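Local coordinates for protein retinol dehydratase (Spodoptera frugiperda, PDB 1FMJ) that dehydrates retinol to anhydroretinol using a sulfotransferase-type fold, and holds retinol together with adenosine-3',5'-diphosphate, at residues Y112-Q117 against Y141-G146; V83-N88 against Q276-H281; T225-H230 against E332-D337. One frame throughout, in Å; residues are numbered along the deposited sequence.

Contact 1 of 3, residues Y112-Q117 against Y141-G146; sequences YDPEKQ and YSSRPG. Unlike the reference sequence in segment 141-146: S142 (reference Phe). With RTL (retinol), chain H.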
loop_
_atom_site.group_PDB
_atom_site.type_symbol
_atom_site.label_atom_id
_atom_site.label_comp_id
_atom_site.label_asym_id
_atom_site.label_seq_id
_atom_site.Cartn_x
_atom_site.Cartn_y
_atom_site.Cartn_z
ATOM N N TYR A 112 12.130 -0.949 -7.561
ATOM C CA TYR A 112 13.328 -0.488 -8.263
ATOM C C TYR A 112 14.402 -1.551 -8.430
ATOM O O TYR A 112 14.772 -2.217 -7.475
ATOM C CB TYR A 112 13.929 0.710 -7.527
ATOM C CG TYR A 112 15.176 1.275 -8.184
ATOM C CD1 TYR A 112 15.124 1.798 -9.478
ATOM C CD2 TYR A 112 16.395 1.314 -7.500
ATOM C CE1 TYR A 112 16.253 2.353 -10.077
ATOM C CE2 TYR A 112 17.536 1.863 -8.093
ATOM C CZ TYR A 112 17.454 2.380 -9.383
ATOM O OH TYR A 112 18.561 2.913 -9.992
ATOM N N ASP A 113 14.916 -1.677 -9.649
ATOM C CA ASP A 113 15.966 -2.642 -9.973
ATOM C C ASP A 113 17.213 -1.870 -10.432
ATOM O O ASP A 113 17.291 -1.446 -11.580
ATOM C CB ASP A 113 15.467 -3.555 -11.094
ATOM C CG ASP A 113 16.410 -4.702 -11.393
ATOM O OD1 ASP A 113 15.986 -5.616 -12.127
ATOM O OD2 ASP A 113 17.563 -4.693 -10.912
ATOM N N PRO A 114 18.207 -1.689 -9.540
ATOM C CA PRO A 114 19.443 -0.958 -9.867
ATOM C C PRO A 114 20.089 -1.366 -11.189
ATOM O O PRO A 114 20.632 -0.528 -11.921
ATOM C CB PRO A 114 20.345 -1.253 -8.670
ATOM C CG PRO A 114 19.372 -1.395 -7.546
ATOM C CD PRO A 114 18.273 -2.234 -8.173
ATOM N N GLU A 115 20.021 -2.657 -11.488
ATOM C CA GLU A 115 20.594 -3.205 -12.710
ATOM C C GLU A 115 19.971 -2.570 -13.954
ATOM O O GLU A 115 20.551 -2.612 -15.040
ATOM C CB GLU A 115 20.385 -4.728 -12.729
ATOM C CG GLU A 115 21.170 -5.475 -13.806
ATOM C CD GLU A 115 21.113 -6.997 -13.643
ATOM O OE1 GLU A 115 21.713 -7.705 -14.478
ATOM O OE2 GLU A 115 20.472 -7.485 -12.686
ATOM N N LYS A 116 18.797 -1.964 -13.798
ATOM C CA LYS A 116 18.118 -1.352 -14.937
ATOM C C LYS A 116 17.944 0.157 -14.796
ATOM O O LYS A 116 17.060 0.755 -15.413
ATOM C CB LYS A 116 16.754 -2.012 -15.123
ATOM C CG LYS A 116 16.828 -3.515 -15.223
ATOM C CD LYS A 116 15.457 -4.133 -15.429
ATOM C CE LYS A 116 15.564 -5.651 -15.467
ATOM N NZ LYS A 116 14.267 -6.302 -15.794
ATOM N N GLN A 117 18.802 0.771 -13.993
ATOM C CA GLN A 117 18.731 2.203 -13.755
ATOM C C GLN A 117 18.540 3.044 -15.016
ATOM O O GLN A 117 17.784 4.009 -15.010
ATOM C CB GLN A 117 19.983 2.670 -13.005
ATOM C CG GLN A 117 20.070 4.184 -12.847
ATOM C CD GLN A 117 21.228 4.627 -11.974
ATOM O OE1 GLN A 117 21.625 5.791 -11.997
ATOM N NE2 GLN A 117 21.768 3.702 -11.190
ATOM N N TYR A 141 17.967 5.850 -2.494
ATOM C CA TYR A 141 17.233 5.449 -1.302
ATOM C C TYR A 141 16.457 4.186 -1.615
ATOM O O TYR A 141 16.386 3.269 -0.803
ATOM C CB TYR A 141 16.250 6.543 -0.894
ATOM C CG TYR A 141 15.424 6.207 0.333
ATOM C CD1 TYR A 141 15.939 6.402 1.616
ATOM C CD2 TYR A 141 14.129 5.699 0.210
ATOM C CE1 TYR A 141 15.184 6.105 2.750
ATOM C CE2 TYR A 141 13.365 5.395 1.338
ATOM C CZ TYR A 141 13.900 5.603 2.604
ATOM O OH TYR A 141 13.158 5.316 3.727
ATOM N N SER A 142 15.879 4.143 -2.810
ATOM C CA SER A 142 15.086 2.995 -3.224
ATOM C C SER A 142 15.917 1.736 -3.463
ATOM O O SER A 142 15.373 0.632 -3.558
ATOM C CB SER A 142 14.293 3.343 -4.485
ATOM O OG SER A 142 13.436 4.444 -4.240
ATOM N N SER A 143 17.230 1.901 -3.556
ATOM C CA SER A 143 18.131 0.771 -3.771
ATOM C C SER A 143 18.444 0.091 -2.444
ATOM O O SER A 143 19.045 -0.983 -2.405
ATOM C CB SER A 143 19.438 1.252 -4.414
ATOM O OG SER A 143 19.192 1.874 -5.668
ATOM N N ARG A 144 18.030 0.721 -1.353
ATOM C CA ARG A 144 18.277 0.185 -0.022
ATOM C C ARG A 144 17.173 -0.771 0.430
ATOM O O ARG A 144 16.004 -0.392 0.508
ATOM C CB ARG A 144 18.379 1.335 0.968
ATOM C CG ARG A 144 19.372 2.398 0.547
ATOM C CD ARG A 144 19.207 3.634 1.398
ATOM N NE ARG A 144 19.444 3.351 2.807
ATOM C CZ ARG A 144 19.148 4.193 3.790
ATOM N NH1 ARG A 144 18.601 5.369 3.508
ATOM N NH2 ARG A 144 19.403 3.863 5.053
ATOM N N PRO A 145 17.527 -2.027 0.735
ATOM C CA PRO A 145 16.508 -2.985 1.180
ATOM C C PRO A 145 15.702 -2.420 2.355
ATOM O O PRO A 145 16.232 -1.680 3.188
ATOM C CB PRO A 145 17.333 -4.202 1.574
ATOM C CG PRO A 145 18.487 -4.137 0.589
ATOM C CD PRO A 145 18.847 -2.670 0.618
ATOM N N GLY A 146 14.420 -2.765 2.413
ATOM C CA GLY A 146 13.576 -2.272 3.486
ATOM C C GLY A 146 14.074 -2.640 4.872
ATOM O O GLY A 146 14.015 -1.823 5.799
HETATM C C1 RTL H . 9.481 5.108 -10.296
HETATM C C2 RTL H . 10.381 4.380 -11.346
HETATM C C3 RTL H . 11.751 4.001 -10.797
HETATM C C4 RTL H . 12.456 4.224 -9.462
HETATM C C5 RTL H . 11.440 4.954 -8.580
HETATM C C6 RTL H . 10.131 5.360 -8.883
HETATM C C7 RTL H . 9.252 6.055 -7.905
HETATM C C8 RTL H . 8.520 5.420 -6.944
HETATM C C9 RTL H . 7.649 6.097 -5.975
HETATM C C10 RTL H . 6.973 5.308 -5.062
HETATM C C11 RTL H . 6.037 5.686 -3.980
HETATM C C12 RTL H . 4.900 4.912 -4.001
HETATM C C13 RTL H . 3.660 4.830 -3.202
HETATM C C14 RTL H . 2.545 4.042 -3.261
HETATM C C15 RTL H . 2.492 2.821 -2.440
HETATM O O1 RTL H . 1.988 3.059 -1.195
HETATM C C16 RTL H . 8.275 4.147 -10.272
HETATM C C17 RTL H . 9.065 6.385 -11.042
HETATM C C18 RTL H . 12.076 5.247 -7.212
HETATM C C19 RTL H . 7.516 7.632 -6.005
HETATM C C20 RTL H . 3.770 5.911 -2.114
HETATM O O HOH W 1 15.997 -1.611 -4.876
#

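Contact 2 of 3, residues V83-N88 against Q276-H281; sequences VWLIEN and QRLCEH. With HG (mercury (II) ion), chain D.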
loop_
_atom_site.group_PDB
_atom_site.type_symbol
_atom_site.label_atom_id
_atom_site.label_comp_id
_atom_site.label_asym_id
_atom_site.label_seq_id
_atom_site.Cartn_x
_atom_site.Cartn_y
_atom_site.Cartn_z
ATOM N N VAL A 83 -2.571 7.409 13.083
ATOM C CA VAL A 83 -1.686 6.668 13.973
ATOM C C VAL A 83 -0.488 7.485 14.454
ATOM O O VAL A 83 -0.077 7.367 15.605
ATOM C CB VAL A 83 -1.162 5.378 13.277
ATOM C CG1 VAL A 83 -0.046 4.744 14.096
ATOM C CG2 VAL A 83 -2.300 4.383 13.093
ATOM N N TRP A 84 0.081 8.314 13.587
ATOM C CA TRP A 84 1.239 9.093 13.993
ATOM C C TRP A 84 0.848 10.181 14.969
ATOM O O TRP A 84 1.510 10.379 15.979
ATOM C CB TRP A 84 1.936 9.731 12.789
ATOM C CG TRP A 84 3.375 10.084 13.062
ATOM C CD1 TRP A 84 4.464 9.268 12.918
ATOM C CD2 TRP A 84 3.875 11.335 13.552
ATOM N NE1 TRP A 84 5.608 9.934 13.286
ATOM C CE2 TRP A 84 5.279 11.204 13.677
ATOM C CE3 TRP A 84 3.276 12.554 13.896
ATOM C CZ2 TRP A 84 6.095 12.249 14.130
ATOM C CZ3 TRP A 84 4.090 13.596 14.350
ATOM C CH2 TRP A 84 5.484 13.432 14.460
ATOM N N LEU A 85 -0.224 10.895 14.664
ATOM C CA LEU A 85 -0.669 11.973 15.539
ATOM C C LEU A 85 -1.075 11.452 16.908
ATOM O O LEU A 85 -0.751 12.060 17.929
ATOM C CB LEU A 85 -1.835 12.731 14.895
ATOM C CG LEU A 85 -1.400 13.654 13.753
ATOM C CD1 LEU A 85 -2.603 14.168 12.967
ATOM C CD2 LEU A 85 -0.594 14.809 14.344
ATOM N N ILE A 86 -1.775 10.320 16.924
ATOM C CA ILE A 86 -2.234 9.720 18.169
ATOM C C ILE A 86 -1.078 9.229 19.040
ATOM O O ILE A 86 -1.122 9.354 20.261
ATOM C CB ILE A 86 -3.204 8.555 17.888
ATOM C CG1 ILE A 86 -4.446 9.101 17.171
ATOM C CG2 ILE A 86 -3.585 7.860 19.197
ATOM C CD1 ILE A 86 -5.500 8.059 16.841
ATOM N N GLU A 87 -0.048 8.668 18.412
ATOM C CA GLU A 87 1.114 8.187 19.148
ATOM C C GLU A 87 1.991 9.363 19.562
ATOM O O GLU A 87 2.814 9.235 20.461
ATOM C CB GLU A 87 1.944 7.218 18.290
ATOM C CG GLU A 87 1.240 5.930 17.890
ATOM C CD GLU A 87 1.010 4.995 19.062
ATOM O OE1 GLU A 87 0.619 5.481 20.142
ATOM O OE2 GLU A 87 1.202 3.771 18.904
ATOM N N ASN A 88 1.814 10.514 18.914
ATOM C CA ASN A 88 2.633 11.683 19.238
ATOM C C ASN A 88 1.926 12.885 19.867
ATOM O O ASN A 88 2.252 14.033 19.564
ATOM C CB ASN A 88 3.412 12.127 17.998
ATOM C CG ASN A 88 4.649 11.273 17.755
ATOM O OD1 ASN A 88 5.649 11.394 18.471
ATOM N ND2 ASN A 88 4.583 10.396 16.755
ATOM N N GLN A 276 -12.578 15.277 17.274
ATOM C CA GLN A 276 -13.178 16.106 16.239
ATOM C C GLN A 276 -12.090 16.865 15.494
ATOM O O GLN A 276 -12.241 17.186 14.317
ATOM C CB GLN A 276 -14.177 17.084 16.857
ATOM N N ARG A 277 -10.988 17.146 16.183
ATOM C CA ARG A 277 -9.887 17.869 15.569
ATOM C C ARG A 277 -9.105 16.955 14.621
ATOM O O ARG A 277 -8.564 17.407 13.611
ATOM C CB ARG A 277 -8.955 18.427 16.640
ATOM C CG ARG A 277 -7.938 19.409 16.092
ATOM C CD ARG A 277 -6.986 19.875 17.169
ATOM N NE ARG A 277 -6.014 20.831 16.653
ATOM C CZ ARG A 277 -5.009 21.328 17.366
ATOM N NH1 ARG A 277 -4.842 20.956 18.629
ATOM N NH2 ARG A 277 -4.171 22.198 16.816
ATOM N N LEU A 278 -9.041 15.670 14.957
ATOM C CA LEU A 278 -8.354 14.701 14.111
ATOM C C LEU A 278 -9.212 14.472 12.884
ATOM O O LEU A 278 -8.708 14.382 11.768
ATOM C CB LEU A 278 -8.175 13.370 14.836
ATOM C CG LEU A 278 -7.021 13.231 15.816
ATOM C CD1 LEU A 278 -7.198 11.946 16.619
ATOM C CD2 LEU A 278 -5.704 13.230 15.046
ATOM N N CYS A 279 -10.519 14.379 13.103
ATOM C CA CYS A 279 -11.444 14.156 12.007
ATOM C C CYS A 279 -11.368 15.295 10.998
ATOM O O CYS A 279 -11.269 15.056 9.800
ATOM C CB CYS A 279 -12.873 14.017 12.531
ATOM S SG CYS A 279 -13.996 13.265 11.322
ATOM N N GLU A 280 -11.401 16.534 11.474
ATOM C CA GLU A 280 -11.339 17.660 10.555
ATOM C C GLU A 280 -9.992 17.698 9.842
ATOM O O GLU A 280 -9.904 18.122 8.686
ATOM C CB GLU A 280 -11.620 18.979 11.289
ATOM C CG GLU A 280 -10.793 19.237 12.539
ATOM C CD GLU A 280 -11.370 20.366 13.389
ATOM O OE1 GLU A 280 -11.534 21.488 12.863
ATOM O OE2 GLU A 280 -11.664 20.128 14.580
ATOM N N HIS A 281 -8.950 17.226 10.519
ATOM C CA HIS A 281 -7.614 17.198 9.929
ATOM C C HIS A 281 -7.564 16.239 8.747
ATOM O O HIS A 281 -6.750 16.402 7.844
ATOM C CB HIS A 281 -6.578 16.765 10.970
ATOM C CG HIS A 281 -5.184 16.654 10.429
ATOM N ND1 HIS A 281 -4.444 17.749 10.043
ATOM C CD2 HIS A 281 -4.405 15.571 10.193
ATOM C CE1 HIS A 281 -3.270 17.349 9.591
ATOM N NE2 HIS A 281 -3.220 16.032 9.672
HETATM HG HG HG D . -14.754 15.650 11.048
#

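Contact 3 of 3, residues T225-H230 against E332-D337; sequences TPYFEH and EKWIKD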
loop_
_atom_site.group_PDB
_atom_site.type_symbol
_atom_site.label_atom_id
_atom_site.label_comp_id
_atom_site.label_asym_id
_atom_site.label_seq_id
_atom_site.Cartn_x
_atom_site.Cartn_y
_atom_site.Cartn_z
ATOM N N THR A 225 -0.868 -9.167 -5.231
ATOM C CA THR A 225 -2.102 -9.948 -5.215
ATOM C C THR A 225 -1.529 -11.380 -5.127
ATOM O O THR A 225 -0.309 -11.555 -5.203
ATOM C CB THR A 225 -2.904 -9.794 -6.538
ATOM O OG1 THR A 225 -2.079 -10.169 -7.652
ATOM C CG2 THR A 225 -3.379 -8.348 -6.713
ATOM N N PRO A 226 -2.379 -12.420 -4.998
ATOM C CA PRO A 226 -3.844 -12.490 -4.935
ATOM C C PRO A 226 -4.418 -11.564 -3.873
ATOM O O PRO A 226 -4.030 -11.630 -2.716
ATOM C CB PRO A 226 -4.106 -13.960 -4.607
ATOM C CG PRO A 226 -2.925 -14.665 -5.213
ATOM C CD PRO A 226 -1.796 -13.762 -4.800
ATOM N N TYR A 227 -5.351 -10.711 -4.273
ATOM C CA TYR A 227 -5.964 -9.778 -3.348
ATOM C C TYR A 227 -6.596 -10.430 -2.111
ATOM O O TYR A 227 -6.307 -10.047 -0.976
ATOM C CB TYR A 227 -7.028 -8.946 -4.061
ATOM C CG TYR A 227 -7.832 -8.112 -3.093
ATOM C CD1 TYR A 227 -7.327 -6.918 -2.589
ATOM C CD2 TYR A 227 -9.070 -8.555 -2.627
ATOM C CE1 TYR A 227 -8.030 -6.185 -1.638
ATOM C CE2 TYR A 227 -9.786 -7.826 -1.672
ATOM C CZ TYR A 227 -9.260 -6.651 -1.182
ATOM O OH TYR A 227 -9.945 -5.945 -0.213
ATOM N N PHE A 228 -7.462 -11.411 -2.315
ATOM C CA PHE A 228 -8.104 -12.034 -1.168
ATOM C C PHE A 228 -7.197 -12.813 -0.224
ATOM O O PHE A 228 -7.476 -12.889 0.972
ATOM C CB PHE A 228 -9.270 -12.898 -1.625
ATOM C CG PHE A 228 -10.485 -12.107 -1.968
ATOM C CD1 PHE A 228 -10.835 -11.875 -3.294
ATOM C CD2 PHE A 228 -11.274 -11.562 -0.955
ATOM C CE1 PHE A 228 -11.955 -11.116 -3.600
ATOM C CE2 PHE A 228 -12.391 -10.802 -1.259
ATOM C CZ PHE A 228 -12.733 -10.580 -2.582
ATOM N N GLU A 229 -6.118 -13.390 -0.739
ATOM C CA GLU A 229 -5.198 -14.112 0.140
ATOM C C GLU A 229 -4.526 -13.098 1.061
ATOM O O GLU A 229 -4.247 -13.381 2.229
ATOM C CB GLU A 229 -4.141 -14.864 -0.671
ATOM C CG GLU A 229 -4.707 -16.001 -1.521
ATOM C CD GLU A 229 -5.697 -16.857 -0.750
ATOM O OE1 GLU A 229 -5.382 -17.229 0.403
ATOM O OE2 GLU A 229 -6.786 -17.158 -1.292
ATOM N N HIS A 230 -4.282 -11.903 0.534
ATOM C CA HIS A 230 -3.645 -10.831 1.305
ATOM C C HIS A 230 -4.573 -10.427 2.450
ATOM O O HIS A 230 -4.168 -10.381 3.616
ATOM C CB HIS A 230 -3.364 -9.635 0.377
ATOM C CG HIS A 230 -2.435 -8.608 0.954
ATOM N ND1 HIS A 230 -2.710 -7.922 2.116
ATOM C CD2 HIS A 230 -1.262 -8.110 0.491
ATOM C CE1 HIS A 230 -1.751 -7.041 2.343
ATOM N NE2 HIS A 230 -0.861 -7.135 1.369
ATOM N N GLU A 332 -18.608 -9.835 -9.211
ATOM C CA GLU A 332 -19.481 -10.440 -8.207
ATOM C C GLU A 332 -19.152 -11.920 -8.031
ATOM O O GLU A 332 -19.084 -12.421 -6.916
ATOM C CB GLU A 332 -20.953 -10.266 -8.608
ATOM N N LYS A 333 -18.944 -12.616 -9.137
ATOM C CA LYS A 333 -18.607 -14.031 -9.085
ATOM C C LYS A 333 -17.294 -14.193 -8.320
ATOM O O LYS A 333 -17.181 -15.029 -7.416
ATOM C CB LYS A 333 -18.464 -14.570 -10.510
ATOM C CG LYS A 333 -18.185 -16.059 -10.633
ATOM C CD LYS A 333 -18.111 -16.431 -12.113
ATOM C CE LYS A 333 -17.828 -17.903 -12.342
ATOM N NZ LYS A 333 -17.918 -18.235 -13.804
ATOM N N TRP A 334 -16.310 -13.375 -8.680
ATOM C CA TRP A 334 -15.001 -13.420 -8.050
ATOM C C TRP A 334 -15.113 -13.175 -6.558
ATOM O O TRP A 334 -14.509 -13.886 -5.751
ATOM C CB TRP A 334 -14.074 -12.383 -8.686
ATOM C CG TRP A 334 -12.704 -12.318 -8.080
ATOM C CD1 TRP A 334 -11.801 -13.340 -7.969
ATOM C CD2 TRP A 334 -12.057 -11.152 -7.546
ATOM N NE1 TRP A 334 -10.632 -12.882 -7.404
ATOM C CE2 TRP A 334 -10.762 -11.544 -7.136
ATOM C CE3 TRP A 334 -12.445 -9.813 -7.378
ATOM C CZ2 TRP A 334 -9.847 -10.644 -6.568
ATOM C CZ3 TRP A 334 -11.538 -8.917 -6.813
ATOM C CH2 TRP A 334 -10.252 -9.339 -6.415
ATOM N N ILE A 335 -15.889 -12.173 -6.177
ATOM C CA ILE A 335 -16.036 -11.894 -4.751
ATOM C C ILE A 335 -16.816 -12.998 -4.028
ATOM O O ILE A 335 -16.452 -13.399 -2.921
ATOM C CB ILE A 335 -16.721 -10.537 -4.518
ATOM C CG1 ILE A 335 -15.838 -9.416 -5.082
ATOM C CG2 ILE A 335 -16.954 -10.319 -3.028
ATOM C CD1 ILE A 335 -16.425 -8.030 -4.916
ATOM N N LYS A 336 -17.874 -13.501 -4.652
ATOM C CA LYS A 336 -18.676 -14.555 -4.027
ATOM C C LYS A 336 -17.851 -15.821 -3.826
ATOM O O LYS A 336 -17.929 -16.469 -2.775
ATOM C CB LYS A 336 -19.908 -14.871 -4.877
ATOM C CG LYS A 336 -20.942 -13.759 -4.898
ATOM C CD LYS A 336 -22.137 -14.136 -5.761
ATOM C CE LYS A 336 -23.157 -13.013 -5.828
ATOM N NZ LYS A 336 -24.271 -13.357 -6.748
ATOM N N ASP A 337 -17.053 -16.167 -4.832
ATOM C CA ASP A 337 -16.222 -17.349 -4.733
ATOM C C ASP A 337 -15.217 -17.226 -3.592
ATOM O O ASP A 337 -15.044 -18.158 -2.812
ATOM C CB ASP A 337 -15.484 -17.599 -6.046
ATOM C CG ASP A 337 -16.414 -18.013 -7.168
ATOM O OD1 ASP A 337 -17.526 -18.496 -6.864
ATOM O OD2 ASP A 337 -16.031 -17.868 -8.350
#

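Contact 1 of 3, residues Y112-Q117 against Y141-G146
Y112 meets S143 ring edge to hydroxyl: S143 OG lies near the ring plane, only 2.9 Å from Y112 CE2. The ring is not its hydrogen-bonding partner; with OG anti to its carbonyl carbon (chi1 -60°), the hydroxyl hydrogen-bonds back along the helix to L139 O. S142 OG makes a like hydrogen bond to L138 O, while S142 CB packs 4.0 Å from Y112 CB. Both Y112 and S142 belong to the retinol pocket: Y112 CD1 stands 3.6 Å from retinol C4. S142 OG is 3.4 Å from retinol C18, a methyl carbon. P114 CG packs 3.8 Å from S143 OG, and P114 N lies over one face of the Y112 ring, toward the rim. One water lies between two backbone carbonyls, 2.9 Å from Y112 O and 2.7 Å from S142 O, though with other acceptors nearby it need not donate to both at once. Putting alanine in place of Y112 takes away the whole ring, and would probably open a gap between S143 and the retinol ring, leaving C4 without this neighbour. The contact thus joins the loop that follows strand 104-105 to helix 132-142, just before helix 146-152, with Y112 also resting on L139.

Contact 2 of 3, residues V83-N88 against Q276-H281
Helices 83-87 and 276-281 run roughly antiparallel, at 151°, with their axes 11.6 Å apart at closest approach, and L85 and L278 bring the backbones nearest. L85 touches two residues of the other helix: its CD1 methyl is 3.8 Å from L278 CD2 and 3.6 Å from H281 CD2, meeting the imidazole obliquely. CG of H281 is anti to the backbone N (chi1 178°), which carries the ring across to the leucine. The polar end of the ring is held by E81, one turn before L85, through a hydrogen bond to NE2, and F92 packs edge-to-face with the imidazole. L278 uses its other methyl on I86, CD1 lying 4.0 Å from I86 CG1 with the two side chains roughly perpendicular. I259 and I262 of helix 255-265 extend this apolar seam. C279 SG, which takes no part between these segments and belongs to a side chain packed against L255 and P256, binds the mercury ion of the derivative at 2.5 Å. Helix 76-87 follows strand 66-70 and the phosphate-binding loop, as in P-loop-type sulfotransferases; this contact is the plain helix-to-helix packing by which helix 272-281 covers the far end of that helix.

Contact 3 of 3, residues T225-H230 against E332-D337
F228 points the edge of its ring at the face of W334, a T-shaped (edge-to-face) pair with ring centroids 4.8 Å apart and planes at 68°. The edge is applied through two atoms. F228 CD1 comes within 3.6 Å of W334 CZ2, and F228 CE1 hangs 3.5 Å above the indole plane of W334, over the middle of the six-membered ring. Because CG of W334 is anti to the backbone N (chi1 178°), the indole reaches out from helix 325-338 toward the start of helix 227-235, and its six-membered ring makes the contact. Its rim is in turn met by Y227: CB of the tyrosine stands 4.0 Å from W334 CH2, near the indole plane, the tyrosine side chain running nearly perpendicular to that of the tryptophan. Y227 and F228, neighbours in sequence, also pack on each other. Y227 CD2 sits 3.7 Å above the centre of the F228 ring, so the phenylalanine receives the tyrosine on one face while its own edge is turned to the tryptophan. The far tip of F228 reaches I335, where F228 CZ is 4.2 Å from I335 CG1, the isoleucine lying at the ring edge.

Around this cluster, P187 at the start of helix 187-200 touches Y227, F228 and W334, and F217 also packs on W334. The Y227 hydroxyl hydrogen-bonds with that of Y346, near the C-terminus.

No hydrogen bond or salt bridge joins the two segments. Cohesion therefore rests on van der Waals packing, to which the ring-edge hydrogens of F228, facing the electron-rich indole, are likely to add some electrostatic attraction; helix 325-338 is tied to the start of helix 227-235 by shape and ring orientation.

Overall arrangement
The three contacts are spread round the molecule, their centres 31 to 33 Å apart, and none touches another; the nearest atoms of contacts 1 and 2 are about 13 Å apart. Along the chain, contact 1 is nested inside the loop closed by contact 2, contacts 1 and 3 follow in series, and contacts 2 and 3 cross, their segments alternating. Contact 1 alone supplies pocket residues, at the retinol ring end; H164 and K162 hold the hydroxyl end. Contact 2 stands nearer the nucleotide: the side chain of H281 lies about 8 Å from adenosine-3',5'-diphosphate. Contact 3 is more remote, the side chain of Y227 lying about 11 Å from the nucleotide and about 14 Å from retinol.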